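Local coordinates for teichoic acid D-alanine hydrolase (Staphylococcus aureus, PDB 5ZH8), which catalyses the removal of D-alanyl esters from wall teichoic acid and lipoteichoic acid, and affects methicillin resistance, autolysis and cell wall structure, at residues L45-K57 and S230-P242. Residues are numbered along the deposited sequence; the frame is centred on the assembly and turned at random.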
ATOM      1  N   LEU A  45      14.853  14.076 -28.606  1.00100.90           N
ATOM      2  CA  LEU A  45      14.945  13.638 -27.221  1.00 95.35           C
ATOM      3  C   LEU A  45      15.020  14.840 -26.295  1.00 91.17           C
ATOM      4  O   LEU A  45      15.517  15.896 -26.686  1.00 92.06           O
ATOM      5  CB  LEU A  45      16.200  12.787 -27.028  1.00 94.36           C
ATOM      6  CG  LEU A  45      16.374  11.588 -27.962  1.00 97.12           C
ATOM      7  CD1 LEU A  45      17.764  10.991 -27.786  1.00 96.35           C
ATOM      8  CD2 LEU A  45      15.294  10.543 -27.716  1.00 96.81           C
ATOM      9  N   SER A  46      14.526  14.665 -25.069  1.00 86.33           N
ATOM     10  CA  SER A  46      14.677  15.651 -24.000  1.00 82.33           C
ATOM     11  C   SER A  46      16.155  15.806 -23.690  1.00 79.85           C
ATOM     12  O   SER A  46      16.945  14.966 -24.092  1.00 80.19           O
ATOM     13  CB  SER A  46      13.974  15.157 -22.749  1.00 79.39           C
ATOM     14  OG  SER A  46      14.593  13.965 -22.299  1.00 77.57           O
ATOM     15  N   ASP A  47      16.529  16.847 -22.949  1.00 77.13           N
ATOM     16  CA  ASP A  47      17.936  17.060 -22.610  1.00 75.28           C
ATOM     17  C   ASP A  47      18.504  15.950 -21.737  1.00 72.00           C
ATOM     18  O   ASP A  47      19.679  15.605 -21.866  1.00 71.44           O
ATOM     19  CB  ASP A  47      18.134  18.423 -21.950  1.00 74.38           C
ATOM     20  CG  ASP A  47      17.886  19.571 -22.918  1.00 77.29           C
ATOM     21  OD1 ASP A  47      17.211  19.353 -23.945  1.00 80.07           O
ATOM     22  OD2 ASP A  47      18.371  20.695 -22.670  1.00 77.42           O
ATOM     23  N   ASN A  48      17.667  15.390 -20.866  1.00 69.62           N
ATOM     24  CA  ASN A  48      18.086  14.292 -19.990  1.00 67.24           C
ATOM     25  C   ASN A  48      18.537  13.064 -20.768  1.00 68.62           C
ATOM     26  O   ASN A  48      19.610  12.521 -20.498  1.00 68.01           O
ATOM     27  CB  ASN A  48      16.961  13.887 -19.031  1.00 65.36           C
ATOM     28  CG  ASN A  48      16.854  14.811 -17.837  1.00 63.23           C
ATOM     29  OD1 ASN A  48      17.855  15.155 -17.206  1.00 61.87           O
ATOM     30  ND2 ASN A  48      15.632  15.210 -17.512  1.00 63.16           N
ATOM     31  N   GLU A  49      17.720  12.628 -21.724  1.00 70.55           N
ATOM     32  CA  GLU A  49      18.048  11.445 -22.510  1.00 72.30           C
ATOM     33  C   GLU A  49      19.209  11.727 -23.456  1.00 73.93           C
ATOM     34  O   GLU A  49      20.077  10.877 -23.638  1.00 74.57           O
ATOM     35  CB  GLU A  49      16.831  10.947 -23.299  1.00 74.91           C
ATOM     36  CG  GLU A  49      15.674  10.443 -22.447  1.00 73.53           C
ATOM     37  CD  GLU A  49      14.343  10.489 -23.183  1.00 76.19           C
ATOM     38  OE1 GLU A  49      14.233  11.224 -24.201  1.00 78.73           O
ATOM     39  OE2 GLU A  49      13.410   9.777 -22.743  1.00 75.90           O
ATOM     40  N   LYS A  50      19.258  12.920 -24.000  1.00 74.67           N
ATOM     41  CA  LYS A  50      20.359  13.269 -24.849  1.00 76.40           C
ATOM     42  C   LYS A  50      21.610  12.979 -24.096  1.00 74.18           C
ATOM     43  O   LYS A  50      22.428  12.223 -24.557  1.00 75.56           O
ATOM     44  CB  LYS A  50      20.334  14.750 -25.149  1.00 77.32           C
ATOM     45  CG  LYS A  50      20.158  15.120 -26.601  1.00 81.36           C
ATOM     46  CD  LYS A  50      18.986  16.068 -26.750  1.00 82.08           C
ATOM     47  CE  LYS A  50      19.325  17.237 -27.645  1.00 85.03           C
ATOM     48  NZ  LYS A  50      18.092  17.950 -28.063  1.00 86.71           N
ATOM     49  N   TYR A  51      21.748  13.572 -22.913  1.00 70.59           N
ATOM     50  CA  TYR A  51      22.957  13.416 -22.113  1.00 68.59           C
ATOM     51  C   TYR A  51      23.265  11.953 -21.802  1.00 68.10           C
ATOM     52  O   TYR A  51      24.400  11.506 -21.962  1.00 69.22           O
ATOM     53  CB  TYR A  51      22.858  14.197 -20.800  1.00 65.42           C
ATOM     54  CG  TYR A  51      23.977  13.835 -19.851  1.00 63.65           C
ATOM     55  CD1 TYR A  51      25.264  14.306 -20.065  1.00 64.60           C
ATOM     56  CD2 TYR A  51      23.763  12.978 -18.767  1.00 61.26           C
ATOM     57  CE1 TYR A  51      26.302  13.965 -19.216  1.00 63.36           C
ATOM     58  CE2 TYR A  51      24.801  12.632 -17.918  1.00 60.00           C
ATOM     59  CZ  TYR A  51      26.068  13.130 -18.152  1.00 61.03           C
ATOM     60  OH  TYR A  51      27.114  12.788 -17.335  1.00 60.20           O
ATOM     61  N   LEU A  52      22.254  11.220 -21.346  1.00 66.73           N
ATOM     62  CA  LEU A  52      22.432   9.834 -20.909  1.00 66.06           C
ATOM     63  C   LEU A  52      22.797   8.886 -22.044  1.00 69.16           C
ATOM     64  O   LEU A  52      23.636   8.002 -21.870  1.00 69.25           O
ATOM     65  CB  LEU A  52      21.166   9.332 -20.222  1.00 64.24           C
ATOM     66  CG  LEU A  52      20.839  10.039 -18.912  1.00 61.20           C
ATOM     67  CD1 LEU A  52      19.390   9.802 -18.540  1.00 60.36           C
ATOM     68  CD2 LEU A  52      21.773   9.581 -17.806  1.00 59.37           C
ATOM     69  N   VAL A  53      22.162   9.062 -23.198  1.00 72.07           N
ATOM     70  CA  VAL A  53      22.456   8.227 -24.365  1.00 75.86           C
ATOM     71  C   VAL A  53      23.927   8.373 -24.745  1.00 77.88           C
ATOM     72  O   VAL A  53      24.612   7.374 -24.961  1.00 79.38           O
ATOM     73  CB  VAL A  53      21.549   8.560 -25.582  1.00 78.53           C
ATOM     74  CG1 VAL A  53      22.050   7.883 -26.854  1.00 82.50           C
ATOM     75  CG2 VAL A  53      20.105   8.157 -25.306  1.00 77.66           C
ATOM     76  N   ASP A  54      24.408   9.613 -24.798  1.00 78.42           N
ATOM     77  CA  ASP A  54      25.789   9.888 -25.190  1.00 80.61           C
ATOM     78  C   ASP A  54      26.773   9.384 -24.139  1.00 79.15           C
ATOM     79  O   ASP A  54      27.845   8.870 -24.468  1.00 81.19           O
ATOM     80  CB  ASP A  54      26.002  11.382 -25.421  1.00 80.85           C
ATOM     81  CG  ASP A  54      27.409  11.694 -25.863  1.00 83.14           C
ATOM     82  OD1 ASP A  54      27.744  11.416 -27.035  1.00 86.89           O
ATOM     83  OD2 ASP A  54      28.189  12.198 -25.032  1.00 81.78           O
ATOM     84  N   ARG A  55      26.390   9.541 -22.880  1.00 76.14           N
ATOM     85  CA  ARG A  55      27.175   9.057 -21.754  1.00 74.82           C
ATOM     86  C   ARG A  55      27.362   7.539 -21.804  1.00 76.35           C
ATOM     87  O   ARG A  55      28.440   7.035 -21.491  1.00 76.64           O
ATOM     88  CB  ARG A  55      26.480   9.453 -20.447  1.00 71.03           C
ATOM     89  CG  ARG A  55      27.252   9.106 -19.186  1.00 69.12           C
ATOM     90  CD  ARG A  55      26.327   9.015 -17.992  1.00 66.09           C
ATOM     91  NE  ARG A  55      26.956   8.330 -16.869  1.00 64.70           N
ATOM     92  CZ  ARG A  55      27.857   8.862 -16.053  1.00 63.71           C
ATOM     93  NH1 ARG A  55      28.262  10.122 -16.199  1.00 63.95           N
ATOM     94  NH2 ARG A  55      28.352   8.114 -15.073  1.00 62.80           N
ATOM     95  N   ASN A  56      26.312   6.819 -22.199  1.00 77.65           N
ATOM     96  CA  ASN A  56      26.318   5.359 -22.163  1.00 79.30           C
ATOM     97  C   ASN A  56      26.519   4.713 -23.540  1.00 84.66           C
ATOM     98  O   ASN A  56      26.067   3.594 -23.766  1.00 86.42           O
ATOM     99  CB  ASN A  56      25.012   4.858 -21.528  1.00 76.81           C
ATOM    100  CG  ASN A  56      24.883   5.250 -20.059  1.00 72.84           C
ATOM    101  OD1 ASN A  56      25.835   5.134 -19.288  1.00 71.60           O
ATOM    102  ND2 ASN A  56      23.701   5.702 -19.666  1.00 70.55           N
ATOM    103  N   LYS A  57      27.212   5.391 -24.456  1.00 88.48           N
ATOM    104  CA  LYS A  57      27.478   4.808 -25.781  1.00 93.75           C
ATOM    105  C   LYS A  57      28.449   3.633 -25.687  1.00 96.07           C
ATOM    106  O   LYS A  57      28.174   2.557 -26.224  1.00 98.39           O
ATOM    107  CB  LYS A  57      27.969   5.850 -26.797  1.00 96.54           C
ATOM    108  CG  LYS A  57      29.322   6.488 -26.513  1.00 97.35           C
ATOM    109  CD  LYS A  57      29.534   7.730 -27.371  1.00 99.71           C
ATOM    110  CE  LYS A  57      30.499   8.725 -26.730  1.00 98.71           C
ATOM    111  NZ  LYS A  57      31.929   8.362 -26.959  1.00101.65           N
ATOM    112  N   SER A 230      20.971  19.420 -18.138  1.00 57.92           N
ATOM    113  CA  SER A 230      19.977  18.443 -17.720  1.00 56.77           C
ATOM    114  C   SER A 230      20.190  18.015 -16.268  1.00 53.95           C
ATOM    115  O   SER A 230      21.307  18.070 -15.752  1.00 53.10           O
ATOM    116  CB  SER A 230      20.012  17.221 -18.637  1.00 58.09           C
ATOM    117  OG  SER A 230      21.133  16.396 -18.355  1.00 57.53           O
ATOM    118  N   TYR A 231      19.106  17.601 -15.622  1.00 52.79           N
ATOM    119  CA  TYR A 231      19.161  17.071 -14.268  1.00 50.49           C
ATOM    120  C   TYR A 231      20.125  15.890 -14.203  1.00 50.28           C
ATOM    121  O   TYR A 231      20.952  15.810 -13.297  1.00 49.35           O
ATOM    122  CB  TYR A 231      17.763  16.629 -13.810  1.00 49.71           C
ATOM    123  CG  TYR A 231      17.726  16.077 -12.399  1.00 47.44           C
ATOM    124  CD1 TYR A 231      17.967  14.730 -12.152  1.00 46.69           C
ATOM    125  CD2 TYR A 231      17.453  16.901 -11.310  1.00 46.17           C
ATOM    126  CE1 TYR A 231      17.933  14.215 -10.865  1.00 44.83           C
ATOM    127  CE2 TYR A 231      17.416  16.401 -10.022  1.00 44.43           C
ATOM    128  CZ  TYR A 231      17.658  15.053  -9.802  1.00 43.79           C
ATOM    129  OH  TYR A 231      17.635  14.538  -8.519  1.00 42.16           O
ATOM    130  N   ALA A 232      20.014  14.986 -15.173  1.00 51.80           N
ATOM    131  CA  ALA A 232      20.868  13.798 -15.254  1.00 52.03           C
ATOM    132  C   ALA A 232      22.345  14.157 -15.278  1.00 52.40           C
ATOM    133  O   ALA A 232      23.163  13.504 -14.637  1.00 51.73           O
ATOM    134  CB  ALA A 232      20.512  12.977 -16.497  1.00 54.25           C
ATOM    135  N   GLU A 233      22.681  15.194 -16.030  1.00 53.94           N
ATOM    136  CA  GLU A 233      24.054  15.662 -16.113  1.00 54.77           C
ATOM    137  C   GLU A 233      24.495  16.275 -14.788  1.00 52.83           C
ATOM    138  O   GLU A 233      25.588  15.986 -14.305  1.00 52.61           O
ATOM    139  CB  GLU A 233      24.195  16.684 -17.236  1.00 57.03           C
ATOM    140  CG  GLU A 233      25.630  17.087 -17.524  1.00 58.40           C
ATOM    141  CD  GLU A 233      25.783  17.847 -18.821  1.00 61.35           C
ATOM    142  OE1 GLU A 233      24.772  18.048 -19.542  1.00 62.58           O
ATOM    143  OE2 GLU A 233      26.923  18.259 -19.113  1.00 62.83           O
ATOM    144  N   ASN A 234      23.645  17.115 -14.205  1.00 51.69           N
ATOM    145  CA  ASN A 234      23.957  17.722 -12.923  1.00 50.35           C
ATOM    146  C   ASN A 234      24.169  16.645 -11.865  1.00 49.13           C
ATOM    147  O   ASN A 234      25.113  16.732 -11.079  1.00 48.66           O
ATOM    148  CB  ASN A 234      22.864  18.705 -12.488  1.00 49.71           C
ATOM    149  CG  ASN A 234      22.965  20.059 -13.191  1.00 51.24           C
ATOM    150  OD1 ASN A 234      21.998  20.544 -13.777  1.00 52.08           O
ATOM    151  ND2 ASN A 234      24.133  20.693 -13.101  1.00 51.94           N
ATOM    152  N   TYR A 235      23.312  15.621 -11.856  1.00 48.98           N
ATOM    153  CA  TYR A 235      23.469  14.516 -10.907  1.00 47.87           C
ATOM    154  C   TYR A 235      24.790  13.768 -11.091  1.00 48.80           C
ATOM    155  O   TYR A 235      25.496  13.510 -10.120  1.00 48.05           O
ATOM    156  CB  TYR A 235      22.327  13.499 -10.990  1.00 47.56           C
ATOM    157  CG  TYR A 235      22.731  12.181 -10.358  1.00 47.13           C
ATOM    158  CD1 TYR A 235      22.673  11.995  -8.978  1.00 45.30           C
ATOM    159  CD2 TYR A 235      23.229  11.138 -11.138  1.00 48.69           C
ATOM    160  CE1 TYR A 235      23.076  10.805  -8.403  1.00 45.00           C
ATOM    161  CE2 TYR A 235      23.636   9.944 -10.563  1.00 48.32           C
ATOM    162  CZ  TYR A 235      23.556   9.789  -9.200  1.00 46.52           C
ATOM    163  OH  TYR A 235      23.965   8.604  -8.649  1.00 46.89           O
ATOM    164  N   TYR A 236      25.110  13.389 -12.323  1.00 50.71           N
ATOM    165  CA  TYR A 236      26.329  12.610 -12.561  1.00 52.18           C
ATOM    166  C   TYR A 236      27.601  13.426 -12.317  1.00 52.97           C
ATOM    167  O   TYR A 236      28.514  12.972 -11.623  1.00 52.99           O
ATOM    168  CB  TYR A 236      26.350  11.988 -13.964  1.00 54.29           C
ATOM    169  CG  TYR A 236      25.664  10.642 -14.031  1.00 54.16           C
ATOM    170  CD1 TYR A 236      26.192   9.528 -13.385  1.00 53.86           C
ATOM    171  CD2 TYR A 236      24.457  10.497 -14.696  1.00 54.51           C
ATOM    172  CE1 TYR A 236      25.557   8.300 -13.439  1.00 53.75           C
ATOM    173  CE2 TYR A 236      23.807   9.274 -14.751  1.00 54.48           C
ATOM    174  CZ  TYR A 236      24.360   8.177 -14.121  1.00 54.13           C
ATOM    175  OH  TYR A 236      23.732   6.954 -14.177  1.00 54.23           O
ATOM    176  N   THR A 237      27.657  14.626 -12.880  1.00 53.88           N
ATOM    177  CA  THR A 237      28.839  15.475 -12.752  1.00 54.99           C
ATOM    178  C   THR A 237      29.084  15.927 -11.301  1.00 53.37           C
ATOM    179  O   THR A 237      30.232  15.990 -10.855  1.00 53.58           O
ATOM    180  CB  THR A 237      28.737  16.716 -13.660  1.00 56.29           C
ATOM    181  OG1 THR A 237      27.486  17.370 -13.434  1.00 55.34           O
ATOM    182  CG2 THR A 237      28.819  16.327 -15.109  1.00 58.48           C
ATOM    183  N   LYS A 238      28.007  16.214 -10.570  1.00 51.83           N
ATOM    184  CA  LYS A 238      28.122  16.776  -9.221  1.00 50.66           C
ATOM    185  C   LYS A 238      27.974  15.774  -8.072  1.00 48.87           C
ATOM    186  O   LYS A 238      28.340  16.089  -6.941  1.00 48.31           O
ATOM    187  CB  LYS A 238      27.115  17.913  -9.026  1.00 50.21           C
ATOM    188  CG  LYS A 238      27.260  19.084  -9.987  1.00 51.80           C
ATOM    189  CD  LYS A 238      26.201  20.134  -9.677  1.00 51.63           C
ATOM    190  CE  LYS A 238      26.355  21.393 -10.510  1.00 53.50           C
ATOM    191  NZ  LYS A 238      27.542  22.188 -10.094  1.00 54.58           N
ATOM    192  N   ILE A 239      27.433  14.588  -8.335  1.00 48.36           N
ATOM    193  CA  ILE A 239      27.236  13.578  -7.270  1.00 46.97           C
ATOM    194  C   ILE A 239      27.633  12.174  -7.719  1.00 47.71           C
ATOM    195  O   ILE A 239      28.538  11.573  -7.144  1.00 47.92           O
ATOM    196  CB  ILE A 239      25.773  13.546  -6.768  1.00 45.33           C
ATOM    197  CG1 ILE A 239      25.361  14.908  -6.195  1.00 44.82           C
ATOM    198  CG2 ILE A 239      25.587  12.455  -5.715  1.00 44.34           C
ATOM    199  CD1 ILE A 239      23.863  15.097  -6.076  1.00 43.94           C
ATOM    200  N   GLY A 240      26.952  11.662  -8.744  1.00 48.42           N
ATOM    201  CA  GLY A 240      27.125  10.280  -9.207  1.00 49.18           C
ATOM    202  C   GLY A 240      28.564   9.855  -9.393  1.00 50.85           C
ATOM    203  O   GLY A 240      29.001   8.857  -8.816  1.00 50.72           O
ATOM    204  N   ASP A 241      29.300  10.626 -10.191  1.00 52.50           N
ATOM    205  CA  ASP A 241      30.691  10.307 -10.525  1.00 54.63           C
ATOM    206  C   ASP A 241      31.685  10.656  -9.417  1.00 54.79           C
ATOM    207  O   ASP A 241      32.513   9.817  -9.065  1.00 55.69           O
ATOM    208  CB  ASP A 241      31.099  10.960 -11.857  1.00 56.45           C
ATOM    209  CG  ASP A 241      30.368  10.363 -13.049  1.00 57.08           C
ATOM    210  OD1 ASP A 241      29.671   9.333 -12.876  1.00 56.10           O
ATOM    211  OD2 ASP A 241      30.495  10.923 -14.156  1.00 58.27           O
ATOM    212  N   PRO A 242      31.620  11.884  -8.864  1.00 54.34           N
ATOM    213  CA  PRO A 242      32.481  12.208  -7.719  1.00 54.57           C
ATOM    214  C   PRO A 242      32.434  11.184  -6.585  1.00 53.82           C
ATOM    215  O   PRO A 242      33.478  10.865  -6.018  1.00 55.00           O
ATOM    216  CB  PRO A 242      31.937  13.554  -7.242  1.00 53.10           C
ATOM    217  CG  PRO A 242      31.436  14.193  -8.487  1.00 53.57           C
ATOM    218  CD  PRO A 242      30.900  13.079  -9.346  1.00 53.89           C
TER
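Arg55 lays its guanidinium flat over one face of the Tyr236 ring, the planes 19° apart and CZ 3.5 Å from the ring centroid, a cation-pi stack. With CG anti to the backbone N and the chain extended as far as NE, Arg55 reaches Asp241 and meets it end-on in a two-pronged salt bridge, Arg55 NH2 to Asp241 OD1 at 2.8 Å and Arg55 NH1 to Asp241 OD2 at 3.1 Å. Arginine suits this place because the flat guanidinium can stack by a face while its edge N-H groups donate. A further bond, from Arg55 NH1 to Tyr51 OH, helps fix its rotation. The Tyr51 ring takes Glu233 over a face, CB lying 3.8 Å from the ring centroid in a CH-pi contact, and turns its edge to Tyr236. Ala232 is small enough to admit Leu52; Leu52 CG lies 3.8 Å from Ala232 CB.

At the other end, Asn48 OD1 accepts from Ala232 N (3.0 Å, nearly straight at 172°), a first-turn amide with no helical carbonyl to serve. Ser230 is the N-cap there, its OG accepting from Glu233 N. Farther out, Glu253 bonds Tyr236 OH and Asn56 ND2, and Phe250 packs on both Leu52 and Ala232. The arrangement is helix-helix packing at 46°, with axes 8.5 Å apart, and joins helix 47-55, the first of the modelled chain, to helix 231-240 within this beta-lactamase-family protein.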